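Local coordinates for protein amorpha-4,11-diene synthase (Artemisia annua, PDB 4GAX) that probably cyclises farnesyl diphosphate to a sesquiterpene as a metal-dependent lyase of the terpene synthase family, at residues D316-A321 with E326-F331; L391-Q396 with D410-I415; T341-I346 with P352-F357; K307-V312 with N420-T425. All blocks are in the same frame, centred on the assembly; numbering follows the deposited sequence.

How the contacts relate
From the N terminus, 307-312 comes first, on helix 299-322; it must wait for 420-425 before contact 4 closes, over a hundred residues later. The other three contacts all fall within that long loop, one after another, and none crosses another. Contact 1 closes first, where helix 299-322 turns back into helix 325-337. Contact 3 follows, fastening the loop beyond that helix to helix 351-370. Contact 2 is the last of the three, between helices 374-399 and 407-416. Met392 touches the backbone around Leu328, so contacts 1 and 2 meet, while Phe331 and Tyr354 join contacts 1 and 3. Leu311 packs on Leu356 between contacts 3 and 4. All eight segments fall in the metal-binding family region of the chain.

Contact 1 (D316-A321 with E326-F331); sequences DDIYDA and EELKIF
The DDIYD sequence at 316-320 is the aspartate-rich DDxxD motif of class I terpene synthases, and its Tyr319 meets Leu328 and Phe331 of the following helix. Tyr319 CG stands beside the backbone N (chi1 -82°), which swings the ring toward helix 325-337 although the bond to CB is not aimed there. Methyl CD2 of Leu328 sits almost exactly on the normal through the middle of the Tyr319 ring, 3.6 Å from its centroid and 5° off the normal, a CH-pi contact. The other methyl, Leu328 CD1, lies 3.6 Å from Tyr319 CD1, so both branches of the leucine bear on the ring. Leu328 CD2 is also met by Ile318 CG2 at 3.8 Å. Further out, the phenol oxygen Tyr319 OH comes in the plane of the Phe331 ring at its edge, 3.4 Å from Phe331 CD2. A hydrogen bond ties the same OH to Thr332 OG1, itself bonded to Leu328 O. Val388 and Leu391 of helix 374-399 also touch Tyr319. A serine in place of Tyr319 would probably leave Leu328 without the ring its methyl rests on and Thr332 without its phenolic mate, opening a gap between the helices. The segment axes approach to 10.4 Å and run at 145° to each other. This is an antiparallel helical hairpin with a very short turn, here with the probable magnesium-binding motif of the class I terpene synthase fold on its first helix.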
loop_
_atom_site.group_PDB
_atom_site.type_symbol
_atom_site.label_atom_id
_atom_site.label_comp_id
_atom_site.label_asym_id
_atom_site.label_seq_id
_atom_site.Cartn_x
_atom_site.Cartn_y
_atom_site.Cartn_z
ATOM N N ASP A 316 -21.034 -1.572 3.697
ATOM C CA ASP A 316 -21.090 -0.129 3.453
ATOM C C ASP A 316 -22.250 0.239 2.536
ATOM O O ASP A 316 -22.919 1.251 2.737
ATOM C CB ASP A 316 -19.784 0.378 2.845
ATOM C CG ASP A 316 -18.870 1.005 3.874
ATOM O OD1 ASP A 316 -19.382 1.550 4.876
ATOM O OD2 ASP A 316 -17.637 0.951 3.684
ATOM N N ASP A 317 -22.487 -0.595 1.531
ATOM C CA ASP A 317 -23.550 -0.346 0.569
ATOM C C ASP A 317 -24.945 -0.550 1.161
ATOM O O ASP A 317 -25.937 -0.130 0.567
ATOM C CB ASP A 317 -23.355 -1.194 -0.691
ATOM C CG ASP A 317 -22.186 -0.717 -1.544
ATOM O OD1 ASP A 317 -21.632 0.369 -1.249
ATOM O OD2 ASP A 317 -21.831 -1.421 -2.518
ATOM N N ILE A 318 -25.021 -1.201 2.322
ATOM C CA ILE A 318 -26.288 -1.319 3.044
ATOM C C ILE A 318 -26.474 -0.107 3.954
ATOM O O ILE A 318 -27.569 0.430 4.090
ATOM C CB ILE A 318 -26.351 -2.582 3.930
ATOM C CG1 ILE A 318 -26.256 -3.853 3.088
ATOM C CG2 ILE A 318 -27.644 -2.611 4.719
ATOM C CD1 ILE A 318 -26.189 -5.131 3.918
ATOM N N TYR A 319 -25.392 0.328 4.583
ATOM C CA TYR A 319 -25.492 1.434 5.528
ATOM C C TYR A 319 -25.570 2.793 4.848
ATOM O O TYR A 319 -26.213 3.705 5.369
ATOM C CB TYR A 319 -24.339 1.400 6.536
ATOM C CG TYR A 319 -24.595 0.447 7.675
ATOM C CD1 TYR A 319 -25.024 0.912 8.912
ATOM C CD2 TYR A 319 -24.441 -0.923 7.502
ATOM C CE1 TYR A 319 -25.277 0.034 9.959
ATOM C CE2 TYR A 319 -24.686 -1.803 8.532
ATOM C CZ TYR A 319 -25.107 -1.324 9.756
ATOM O OH TYR A 319 -25.350 -2.214 10.778
ATOM N N ASP A 320 -24.929 2.932 3.690
ATOM C CA ASP A 320 -24.890 4.232 3.030
ATOM C C ASP A 320 -26.276 4.652 2.570
ATOM O O ASP A 320 -26.886 5.549 3.148
ATOM C CB ASP A 320 -23.924 4.234 1.849
ATOM C CG ASP A 320 -23.542 5.640 1.420
ATOM O OD1 ASP A 320 -23.043 5.819 0.286
ATOM O OD2 ASP A 320 -23.742 6.575 2.226
ATOM N N ALA A 321 -26.771 4.002 1.524
ATOM C CA ALA A 321 -28.097 4.310 1.016
ATOM C C ALA A 321 -29.135 3.335 1.568
ATOM O O ALA A 321 -29.921 3.669 2.457
ATOM C CB ALA A 321 -28.099 4.286 -0.512
ATOM N N GLU A 326 -34.326 1.484 11.207
ATOM C CA GLU A 326 -34.718 0.328 12.009
ATOM C C GLU A 326 -34.015 -0.939 11.538
ATOM O O GLU A 326 -33.655 -1.794 12.354
ATOM C CB GLU A 326 -36.237 0.116 12.002
ATOM C CG GLU A 326 -37.018 1.123 12.828
ATOM C CD GLU A 326 -37.167 2.462 12.126
ATOM O OE1 GLU A 326 -36.895 2.529 10.907
ATOM O OE2 GLU A 326 -37.554 3.450 12.790
ATOM N N GLU A 327 -33.828 -1.059 10.225
ATOM C CA GLU A 327 -33.154 -2.218 9.642
ATOM C C GLU A 327 -31.678 -2.236 10.061
ATOM O O GLU A 327 -31.137 -3.269 10.459
ATOM C CB GLU A 327 -33.277 -2.187 8.111
ATOM C CG GLU A 327 -34.707 -2.394 7.563
ATOM C CD GLU A 327 -34.806 -2.140 6.058
ATOM O OE1 GLU A 327 -33.879 -1.519 5.483
ATOM O OE2 GLU A 327 -35.806 -2.566 5.443
ATOM N N LEU A 328 -31.037 -1.078 9.965
ATOM C CA LEU A 328 -29.641 -0.939 10.351
ATOM C C LEU A 328 -29.421 -1.227 11.837
ATOM O O LEU A 328 -28.440 -1.876 12.212
ATOM C CB LEU A 328 -29.128 0.457 9.984
ATOM C CG LEU A 328 -29.050 0.729 8.482
ATOM C CD1 LEU A 328 -28.366 2.067 8.200
ATOM C CD2 LEU A 328 -28.315 -0.402 7.773
ATOM N N LYS A 329 -30.340 -0.753 12.675
ATOM C CA LYS A 329 -30.296 -1.025 14.110
ATOM C C LYS A 329 -30.286 -2.527 14.398
ATOM O O LYS A 329 -29.485 -3.007 15.206
ATOM C CB LYS A 329 -31.496 -0.377 14.820
ATOM C CG LYS A 329 -31.552 -0.672 16.308
ATOM C CD LYS A 329 -31.145 0.538 17.141
ATOM C CE LYS A 329 -32.357 1.385 17.532
ATOM N NZ LYS A 329 -32.777 1.176 18.950
ATOM N N ILE A 330 -31.186 -3.257 13.740
ATOM C CA ILE A 330 -31.260 -4.711 13.881
ATOM C C ILE A 330 -29.990 -5.406 13.361
ATOM O O ILE A 330 -29.471 -6.332 13.991
ATOM C CB ILE A 330 -32.477 -5.277 13.125
ATOM C CG1 ILE A 330 -33.778 -4.726 13.708
ATOM C CG2 ILE A 330 -32.494 -6.789 13.197
ATOM C CD1 ILE A 330 -35.014 -5.110 12.913
ATOM N N PHE A 331 -29.501 -4.978 12.204
ATOM C CA PHE A 331 -28.304 -5.597 11.636
ATOM C C PHE A 331 -27.100 -5.416 12.569
ATOM O O PHE A 331 -26.306 -6.343 12.761
ATOM C CB PHE A 331 -28.009 -5.044 10.234
ATOM C CG PHE A 331 -26.945 -5.814 9.484
ATOM C CD1 PHE A 331 -27.271 -6.962 8.770
ATOM C CD2 PHE A 331 -25.624 -5.391 9.494
ATOM C CE1 PHE A 331 -26.284 -7.678 8.068
ATOM C CE2 PHE A 331 -24.628 -6.102 8.792
ATOM C CZ PHE A 331 -24.968 -7.248 8.083
#

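Contact 2 (L391-Q396 with D410-I415); sequences LMVEAQ and DSVAVI
Val412 meets two neighbours on helix 374-399, Val393 and Glu394, one with each methyl. CG2 of Val412 faces CG1 of Val393 at 4.2 Å, a loose apolar touch in which the two side chains lie alongside, pointing opposite ways. The other methyl, Val412 CG1, stands 3.8 Å from Glu394 OE1, a van der Waals touch between a methyl and a carboxylate oxygen. In Glu394, CG lies between its own backbone N and carbonyl carbon (chi1 43°), the crowded position, and from there the chain runs out extended and crosses the valine obliquely. The first torsion of Val393 (chi1 158°) puts CG1 across from the backbone N, which sets that branch in front of Val412.

One shell out, Asn390 and Trp397 from the same helix also touch Val412, so the valine rests on more than one turn of helix 374-399. Its carbonyl oxygen accepts a hydrogen bond from Thr416 OG1. On the far side of helix 407-416, Asp410, poorly ordered, pairs with Arg457 in a salt bridge toward helix 447-461. The backbones stay well apart, Glu394 CA and Val412 CA being 8.3 Å from each other, and the buried surface is small. In the helical domain, helix 374-399 thus stands in the middle: Leu391 and Met392 pack on helices 299-322 and 325-337, Val393 and Glu394 turn to helix 407-416, and beyond that lies helix 447-461.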
loop_
_atom_site.group_PDB
_atom_site.type_symbol
_atom_site.label_atom_id
_atom_site.label_comp_id
_atom_site.label_asym_id
_atom_site.label_seq_id
_atom_site.Cartn_x
_atom_site.Cartn_y
_atom_site.Cartn_z
ATOM N N LEU A 391 -20.538 2.590 12.007
ATOM C CA LEU A 391 -21.455 2.820 10.894
ATOM C C LEU A 391 -22.847 3.129 11.454
ATOM O O LEU A 391 -23.563 3.973 10.916
ATOM C CB LEU A 391 -21.506 1.623 9.938
ATOM C CG LEU A 391 -20.314 1.432 8.991
ATOM C CD1 LEU A 391 -20.478 0.172 8.156
ATOM C CD2 LEU A 391 -20.125 2.647 8.081
ATOM N N MET A 392 -23.215 2.469 12.554
ATOM C CA MET A 392 -24.531 2.684 13.164
ATOM C C MET A 392 -24.563 3.987 13.954
ATOM O O MET A 392 -25.632 4.585 14.144
ATOM C CB MET A 392 -24.925 1.520 14.069
ATOM C CG MET A 392 -26.384 1.568 14.507
ATOM S SD MET A 392 -27.493 1.471 13.082
ATOM C CE MET A 392 -28.736 2.685 13.531
ATOM N N VAL A 393 -23.393 4.421 14.416
ATOM C CA VAL A 393 -23.278 5.717 15.074
ATOM C C VAL A 393 -23.762 6.813 14.134
ATOM O O VAL A 393 -24.621 7.624 14.503
ATOM C CB VAL A 393 -21.827 6.020 15.511
ATOM C CG1 VAL A 393 -21.612 7.528 15.686
ATOM C CG2 VAL A 393 -21.487 5.270 16.790
ATOM N N GLU A 394 -23.226 6.817 12.915
ATOM C CA GLU A 394 -23.568 7.860 11.959
ATOM C C GLU A 394 -24.974 7.713 11.378
ATOM O O GLU A 394 -25.519 8.672 10.824
ATOM C CB GLU A 394 -22.510 7.979 10.860
ATOM C CG GLU A 394 -22.012 6.672 10.299
ATOM C CD GLU A 394 -20.674 6.831 9.594
ATOM O OE1 GLU A 394 -19.930 7.772 9.943
ATOM O OE2 GLU A 394 -20.366 6.022 8.689
ATOM N N ALA A 395 -25.563 6.524 11.504
ATOM C CA ALA A 395 -26.948 6.342 11.091
ATOM C C ALA A 395 -27.874 6.964 12.134
ATOM O O ALA A 395 -28.925 7.522 11.798
ATOM C CB ALA A 395 -27.263 4.863 10.899
ATOM N N GLN A 396 -27.479 6.856 13.401
ATOM C CA GLN A 396 -28.200 7.490 14.495
ATOM C C GLN A 396 -28.234 8.994 14.288
ATOM O O GLN A 396 -29.219 9.655 14.616
ATOM C CB GLN A 396 -27.524 7.167 15.829
ATOM C CG GLN A 396 -28.221 6.090 16.636
ATOM C CD GLN A 396 -29.490 6.591 17.295
ATOM O OE1 GLN A 396 -30.493 5.883 17.352
ATOM N NE2 GLN A 396 -29.448 7.817 17.805
ATOM N N ASP A 410 -13.908 13.315 11.697
ATOM C CA ASP A 410 -12.564 12.825 11.408
ATOM C C ASP A 410 -12.254 11.621 12.299
ATOM O O ASP A 410 -11.578 10.676 11.885
ATOM C CB ASP A 410 -11.528 13.929 11.641
ATOM C CG ASP A 410 -10.902 14.430 10.350
ATOM O OD1 ASP A 410 -10.310 15.532 10.355
ATOM O OD2 ASP A 410 -11.004 13.720 9.329
ATOM N N SER A 411 -12.770 11.674 13.523
ATOM C CA SER A 411 -12.557 10.634 14.524
ATOM C C SER A 411 -13.311 9.346 14.183
ATOM O O SER A 411 -12.711 8.275 14.078
ATOM C CB SER A 411 -12.954 11.164 15.911
ATOM O OG SER A 411 -13.381 10.132 16.786
ATOM N N VAL A 412 -14.623 9.451 13.993
ATOM C CA VAL A 412 -15.442 8.281 13.688
ATOM C C VAL A 412 -15.144 7.740 12.284
ATOM O O VAL A 412 -15.477 6.596 11.964
ATOM C CB VAL A 412 -16.950 8.581 13.852
ATOM C CG1 VAL A 412 -17.539 9.085 12.545
ATOM C CG2 VAL A 412 -17.690 7.342 14.321
ATOM N N ALA A 413 -14.493 8.558 11.462
ATOM C CA ALA A 413 -14.117 8.155 10.111
ATOM C C ALA A 413 -12.784 7.409 10.078
ATOM O O ALA A 413 -12.390 6.871 9.039
ATOM C CB ALA A 413 -14.072 9.363 9.188
ATOM N N VAL A 414 -12.078 7.391 11.206
ATOM C CA VAL A 414 -10.878 6.566 11.312
ATOM C C VAL A 414 -11.347 5.122 11.328
ATOM O O VAL A 414 -10.711 4.231 10.757
ATOM C CB VAL A 414 -10.085 6.861 12.599
ATOM C CG1 VAL A 414 -9.041 5.778 12.850
ATOM C CG2 VAL A 414 -9.424 8.226 12.512
ATOM N N ILE A 415 -12.480 4.912 11.988
ATOM C CA ILE A 415 -13.084 3.596 12.091
ATOM C C ILE A 415 -13.869 3.241 10.825
ATOM O O ILE A 415 -13.577 2.244 10.168
ATOM C CB ILE A 415 -13.998 3.510 13.326
ATOM C CG1 ILE A 415 -13.168 3.688 14.603
ATOM C CG2 ILE A 415 -14.746 2.182 13.347
ATOM C CD1 ILE A 415 -13.991 4.026 15.832
#

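Contact 3 (T341-I346 with P352-F357); sequences TCLDMI and PIYKLF
Tyr354 offers its ring to Cys342, Leu343 and Ile346, and apolar contact does most of the work. The tyrosine CG, anti to its backbone N (chi1 -166°), sends the ring out from helix 351-370 toward the loop. Methyl CD1 of Ile346 lies over one face, 3.6 Å from the Tyr354 ring centroid and 15° off the normal, a CH-pi contact displaced toward the CG end, where Ile346 CD1 is 3.6 Å from Tyr354 CG. Ile346 comes down end-on to the ring, touching with this terminal methyl. Leu343 comes in obliquely instead, with CD2 at 3.8 Å from Tyr354 CD2, alongside the part of the ring next to the helix.

The sulfur-aromatic contact belongs to Cys342. Its SG stands 4.8 Å from the Tyr354 ring centroid, well off the normal, and is nearer the hydroxyl end, 3.4 Å from Tyr354 OH. Setting SG between its own backbone N and carbonyl carbon (chi1 76°) lets the cysteine reach that end.

Hydrogen bonds from outside the two segments hold the phenol oxygen. Tyr354 OH donates to Ala334 O and receives Ser339 N, so this buried hydroxyl is satisfied both ways, which fixes the far end of the side chain. Within the loop itself, Met345 N bonds Cys342 O at 3.0 Å, a bond of the 3-10 turn. The whole is the loop between two successive helices of the all-helical terpene synthase fold, with one aromatic ring plugged under it between helices 325-337 and 351-370.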
loop_
_atom_site.group_PDB
_atom_site.type_symbol
_atom_site.label_atom_id
_atom_site.label_comp_id
_atom_site.label_asym_id
_atom_site.label_seq_id
_atom_site.Cartn_x
_atom_site.Cartn_y
_atom_site.Cartn_z
ATOM N N THR A 341 -27.253 -18.247 14.677
ATOM C CA THR A 341 -28.534 -18.562 15.305
ATOM C C THR A 341 -29.494 -17.377 15.319
ATOM O O THR A 341 -30.705 -17.563 15.411
ATOM C CB THR A 341 -28.364 -19.042 16.758
ATOM O OG1 THR A 341 -28.060 -17.922 17.598
ATOM C CG2 THR A 341 -27.253 -20.081 16.861
ATOM N N CYS A 342 -28.967 -16.162 15.240
ATOM C CA CYS A 342 -29.846 -14.994 15.199
ATOM C C CYS A 342 -30.220 -14.584 13.763
ATOM O O CYS A 342 -30.623 -13.442 13.521
ATOM C CB CYS A 342 -29.234 -13.816 15.963
ATOM S SG CYS A 342 -27.897 -12.977 15.089
ATOM N N LEU A 343 -30.104 -15.523 12.823
ATOM C CA LEU A 343 -30.451 -15.275 11.422
ATOM C C LEU A 343 -31.935 -14.922 11.295
ATOM O O LEU A 343 -32.343 -14.185 10.392
ATOM C CB LEU A 343 -30.151 -16.524 10.598
ATOM C CG LEU A 343 -29.833 -16.466 9.100
ATOM C CD1 LEU A 343 -31.095 -16.520 8.277
ATOM C CD2 LEU A 343 -28.977 -15.251 8.723
ATOM N N ASP A 344 -32.737 -15.446 12.215
ATOM C CA ASP A 344 -34.184 -15.221 12.206
ATOM C C ASP A 344 -34.574 -13.829 12.683
ATOM O O ASP A 344 -35.717 -13.393 12.487
ATOM C CB ASP A 344 -34.877 -16.255 13.089
ATOM C CG ASP A 344 -34.947 -17.615 12.436
ATOM O OD1 ASP A 344 -35.008 -17.668 11.186
ATOM O OD2 ASP A 344 -34.945 -18.627 13.171
ATOM N N MET A 345 -33.646 -13.137 13.334
ATOM C CA MET A 345 -33.964 -11.823 13.882
ATOM C C MET A 345 -33.715 -10.718 12.848
ATOM O O MET A 345 -33.937 -9.540 13.116
ATOM C CB MET A 345 -33.163 -11.563 15.172
ATOM C CG MET A 345 -31.825 -10.857 14.964
ATOM S SD MET A 345 -30.935 -10.464 16.493
ATOM C CE MET A 345 -30.317 -8.826 16.095
ATOM N N ILE A 346 -33.303 -11.118 11.649
ATOM C CA ILE A 346 -32.749 -10.197 10.659
ATOM C C ILE A 346 -33.652 -9.975 9.442
ATOM O O ILE A 346 -34.218 -10.931 8.910
ATOM C CB ILE A 346 -31.388 -10.742 10.181
ATOM C CG1 ILE A 346 -30.412 -10.815 11.362
ATOM C CG2 ILE A 346 -30.824 -9.915 9.048
ATOM C CD1 ILE A 346 -29.067 -11.465 11.019
ATOM N N PRO A 352 -28.611 -13.045 3.228
ATOM C CA PRO A 352 -27.467 -13.633 2.505
ATOM C C PRO A 352 -26.126 -13.048 2.927
ATOM O O PRO A 352 -25.115 -13.745 2.952
ATOM C CB PRO A 352 -27.740 -13.265 1.036
ATOM C CG PRO A 352 -29.248 -13.062 0.974
ATOM C CD PRO A 352 -29.608 -12.455 2.309
ATOM N N ILE A 353 -26.116 -11.766 3.263
ATOM C CA ILE A 353 -24.865 -11.089 3.576
ATOM C C ILE A 353 -24.420 -11.498 4.977
ATOM O O ILE A 353 -23.232 -11.648 5.242
ATOM C CB ILE A 353 -25.010 -9.547 3.473
ATOM C CG1 ILE A 353 -25.484 -9.142 2.067
ATOM C CG2 ILE A 353 -23.680 -8.858 3.804
ATOM C CD1 ILE A 353 -26.991 -9.364 1.765
ATOM N N TYR A 354 -25.383 -11.685 5.876
ATOM C CA TYR A 354 -25.045 -12.122 7.221
ATOM C C TYR A 354 -24.445 -13.515 7.150
ATOM O O TYR A 354 -23.464 -13.809 7.830
ATOM C CB TYR A 354 -26.264 -12.108 8.150
ATOM C CG TYR A 354 -25.888 -12.225 9.616
ATOM C CD1 TYR A 354 -25.372 -11.133 10.311
ATOM C CD2 TYR A 354 -26.037 -13.427 10.304
ATOM C CE1 TYR A 354 -25.023 -11.232 11.649
ATOM C CE2 TYR A 354 -25.694 -13.536 11.646
ATOM C CZ TYR A 354 -25.188 -12.438 12.313
ATOM O OH TYR A 354 -24.837 -12.548 13.639
ATOM N N LYS A 355 -25.038 -14.360 6.313
ATOM C CA LYS A 355 -24.543 -15.723 6.086
ATOM C C LYS A 355 -23.138 -15.759 5.491
ATOM O O LYS A 355 -22.271 -16.509 5.966
ATOM C CB LYS A 355 -25.508 -16.467 5.158
ATOM C CG LYS A 355 -25.068 -17.882 4.784
ATOM C CD LYS A 355 -25.016 -18.810 5.998
ATOM C CE LYS A 355 -24.713 -20.258 5.570
ATOM N NZ LYS A 355 -23.982 -21.010 6.631
ATOM N N LEU A 356 -22.905 -14.971 4.444
ATOM C CA LEU A 356 -21.567 -14.904 3.842
ATOM C C LEU A 356 -20.553 -14.422 4.863
ATOM O O LEU A 356 -19.446 -14.966 4.963
ATOM C CB LEU A 356 -21.554 -13.960 2.632
ATOM C CG LEU A 356 -20.247 -13.947 1.826
ATOM C CD1 LEU A 356 -20.123 -15.226 1.000
ATOM C CD2 LEU A 356 -20.182 -12.715 0.921
ATOM N N PHE A 357 -20.933 -13.388 5.607
ATOM C CA PHE A 357 -20.080 -12.815 6.651
ATOM C C PHE A 357 -19.755 -13.858 7.731
ATOM O O PHE A 357 -18.595 -14.058 8.078
ATOM C CB PHE A 357 -20.809 -11.614 7.261
ATOM C CG PHE A 357 -20.091 -10.957 8.406
ATOM C CD1 PHE A 357 -19.304 -9.838 8.200
ATOM C CD2 PHE A 357 -20.253 -11.419 9.704
ATOM C CE1 PHE A 357 -18.671 -9.212 9.264
ATOM C CE2 PHE A 357 -19.609 -10.794 10.763
ATOM C CZ PHE A 357 -18.818 -9.699 10.542
#

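Contact 4 (K307-V312 with N420-T425); sequences KVIALV and NLLTTT
With chi1 at -63°, Thr425 carries OG1 beside its own backbone N and CG2 anti to it, so that both branches face Val308. Val308 in turn has CG1 anti to its backbone N, and the two side chains meet tip to tip: Val308 CG1 is 3.6 Å from Thr425 OG1, and Val308 CG2 is 3.7 Å from Thr425 CG2. The threonine hydroxyl spends its proton at home, on Leu421 O at 2.8 Å, approaching from above the carbonyl plane (47° out of it). That oxygen also takes Thr425 N at 2.7 Å, so two donors from one residue grip it, and the polar atom is accommodated inside a buried apolar interface. A valine in place of Thr425 takes away the hydroxyl, and would probably leave Leu421 O with the backbone N as its one donor from that residue. A turn away, Leu421 CD2 presses on Val312 CG2 at 3.5 Å, leucine and valine passing side by side in opposed senses. Leu422 CD2 meets Ile309 CG1 at 3.7 Å, with the side chains set almost square to one another. Trp288 of helix 282-292 touches both Ile309 and Leu422. The two segments run antiparallel, their axes 10.9 Å apart at closest and 158° between directions. The pair joins two helices far apart in sequence within the all-helical class I terpene synthase domain.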
loop_
_atom_site.group_PDB
_atom_site.type_symbol
_atom_site.label_atom_id
_atom_site.label_comp_id
_atom_site.label_asym_id
_atom_site.label_seq_id
_atom_site.Cartn_x
_atom_site.Cartn_y
_atom_site.Cartn_z
ATOM N N LYS A 307 -11.484 -11.083 0.829
ATOM C CA LYS A 307 -12.845 -11.429 1.254
ATOM C C LYS A 307 -13.415 -10.400 2.220
ATOM O O LYS A 307 -14.570 -9.995 2.092
ATOM C CB LYS A 307 -12.870 -12.815 1.894
ATOM C CG LYS A 307 -12.503 -13.927 0.900
ATOM C CD LYS A 307 -12.419 -15.291 1.602
ATOM C CE LYS A 307 -12.157 -16.423 0.591
ATOM N NZ LYS A 307 -12.099 -17.761 1.281
ATOM N N VAL A 308 -12.610 -9.977 3.189
ATOM C CA VAL A 308 -13.071 -8.993 4.158
ATOM C C VAL A 308 -13.378 -7.666 3.468
ATOM O O VAL A 308 -14.383 -7.020 3.773
ATOM C CB VAL A 308 -12.049 -8.800 5.308
ATOM C CG1 VAL A 308 -12.447 -7.649 6.197
ATOM C CG2 VAL A 308 -11.946 -10.084 6.136
ATOM N N ILE A 309 -12.535 -7.269 2.518
ATOM C CA ILE A 309 -12.818 -6.049 1.749
ATOM C C ILE A 309 -14.122 -6.174 0.939
ATOM O O ILE A 309 -14.913 -5.216 0.844
ATOM C CB ILE A 309 -11.611 -5.646 0.861
ATOM C CG1 ILE A 309 -10.432 -5.278 1.759
ATOM C CG2 ILE A 309 -11.970 -4.478 -0.063
ATOM C CD1 ILE A 309 -9.085 -5.135 1.026
ATOM N N ALA A 310 -14.375 -7.358 0.378
ATOM C CA ALA A 310 -15.642 -7.585 -0.314
ATOM C C ALA A 310 -16.807 -7.471 0.664
ATOM O O ALA A 310 -17.865 -6.947 0.317
ATOM C CB ALA A 310 -15.650 -8.945 -0.998
ATOM N N LEU A 311 -16.608 -7.937 1.898
ATOM C CA LEU A 311 -17.680 -7.876 2.912
ATOM C C LEU A 311 -17.949 -6.449 3.388
ATOM O O LEU A 311 -19.101 -6.064 3.628
ATOM C CB LEU A 311 -17.330 -8.753 4.109
ATOM C CG LEU A 311 -17.477 -10.262 3.927
ATOM C CD1 LEU A 311 -16.891 -10.934 5.174
ATOM C CD2 LEU A 311 -18.963 -10.614 3.762
ATOM N N VAL A 312 -16.872 -5.678 3.521
ATOM C CA VAL A 312 -16.940 -4.268 3.886
ATOM C C VAL A 312 -17.693 -3.481 2.820
ATOM O O VAL A 312 -18.539 -2.640 3.121
ATOM C CB VAL A 312 -15.511 -3.683 4.020
ATOM C CG1 VAL A 312 -15.549 -2.164 4.035
ATOM C CG2 VAL A 312 -14.844 -4.227 5.260
ATOM N N ASN A 420 -8.612 0.859 10.906
ATOM C CA ASN A 420 -8.439 -0.129 11.967
ATOM C C ASN A 420 -8.747 -1.546 11.481
ATOM O O ASN A 420 -8.024 -2.505 11.794
ATOM C CB ASN A 420 -9.334 0.207 13.169
ATOM C CG ASN A 420 -9.009 1.559 13.790
ATOM O OD1 ASN A 420 -7.935 2.128 13.551
ATOM N ND2 ASN A 420 -9.940 2.080 14.595
ATOM N N LEU A 421 -9.822 -1.673 10.711
ATOM C CA LEU A 421 -10.290 -2.990 10.278
ATOM C C LEU A 421 -9.310 -3.663 9.313
ATOM O O LEU A 421 -8.926 -4.827 9.509
ATOM C CB LEU A 421 -11.693 -2.888 9.668
ATOM C CG LEU A 421 -12.284 -4.189 9.111
ATOM C CD1 LEU A 421 -12.319 -5.254 10.189
ATOM C CD2 LEU A 421 -13.686 -3.958 8.570
ATOM N N LEU A 422 -8.884 -2.929 8.285
ATOM C CA LEU A 422 -7.918 -3.458 7.330
ATOM C C LEU A 422 -6.610 -3.840 8.009
ATOM O O LEU A 422 -6.007 -4.856 7.658
ATOM C CB LEU A 422 -7.648 -2.460 6.198
ATOM C CG LEU A 422 -8.868 -2.124 5.330
ATOM C CD1 LEU A 422 -8.475 -1.189 4.193
ATOM C CD2 LEU A 422 -9.533 -3.392 4.792
ATOM N N THR A 423 -6.166 -3.029 8.965
ATOM C CA THR A 423 -4.927 -3.331 9.689
ATOM C C THR A 423 -5.051 -4.631 10.486
ATOM O O THR A 423 -4.208 -5.528 10.393
ATOM C CB THR A 423 -4.549 -2.202 10.677
ATOM O OG1 THR A 423 -4.300 -0.990 9.957
ATOM C CG2 THR A 423 -3.302 -2.577 11.482
ATOM N N THR A 424 -6.110 -4.742 11.269
ATOM C CA THR A 424 -6.280 -5.941 12.066
ATOM C C THR A 424 -6.667 -7.160 11.217
ATOM O O THR A 424 -6.455 -8.305 11.646
ATOM C CB THR A 424 -7.268 -5.721 13.224
ATOM O OG1 THR A 424 -8.528 -5.293 12.699
ATOM C CG2 THR A 424 -6.719 -4.645 14.182
ATOM N N THR A 425 -7.232 -6.929 10.032
ATOM C CA THR A 425 -7.502 -8.056 9.126
ATOM C C THR A 425 -6.165 -8.619 8.659
ATOM O O THR A 425 -6.013 -9.845 8.472
ATOM C CB THR A 425 -8.347 -7.656 7.907
ATOM O OG1 THR A 425 -9.642 -7.213 8.336
ATOM C CG2 THR A 425 -8.525 -8.850 6.964
#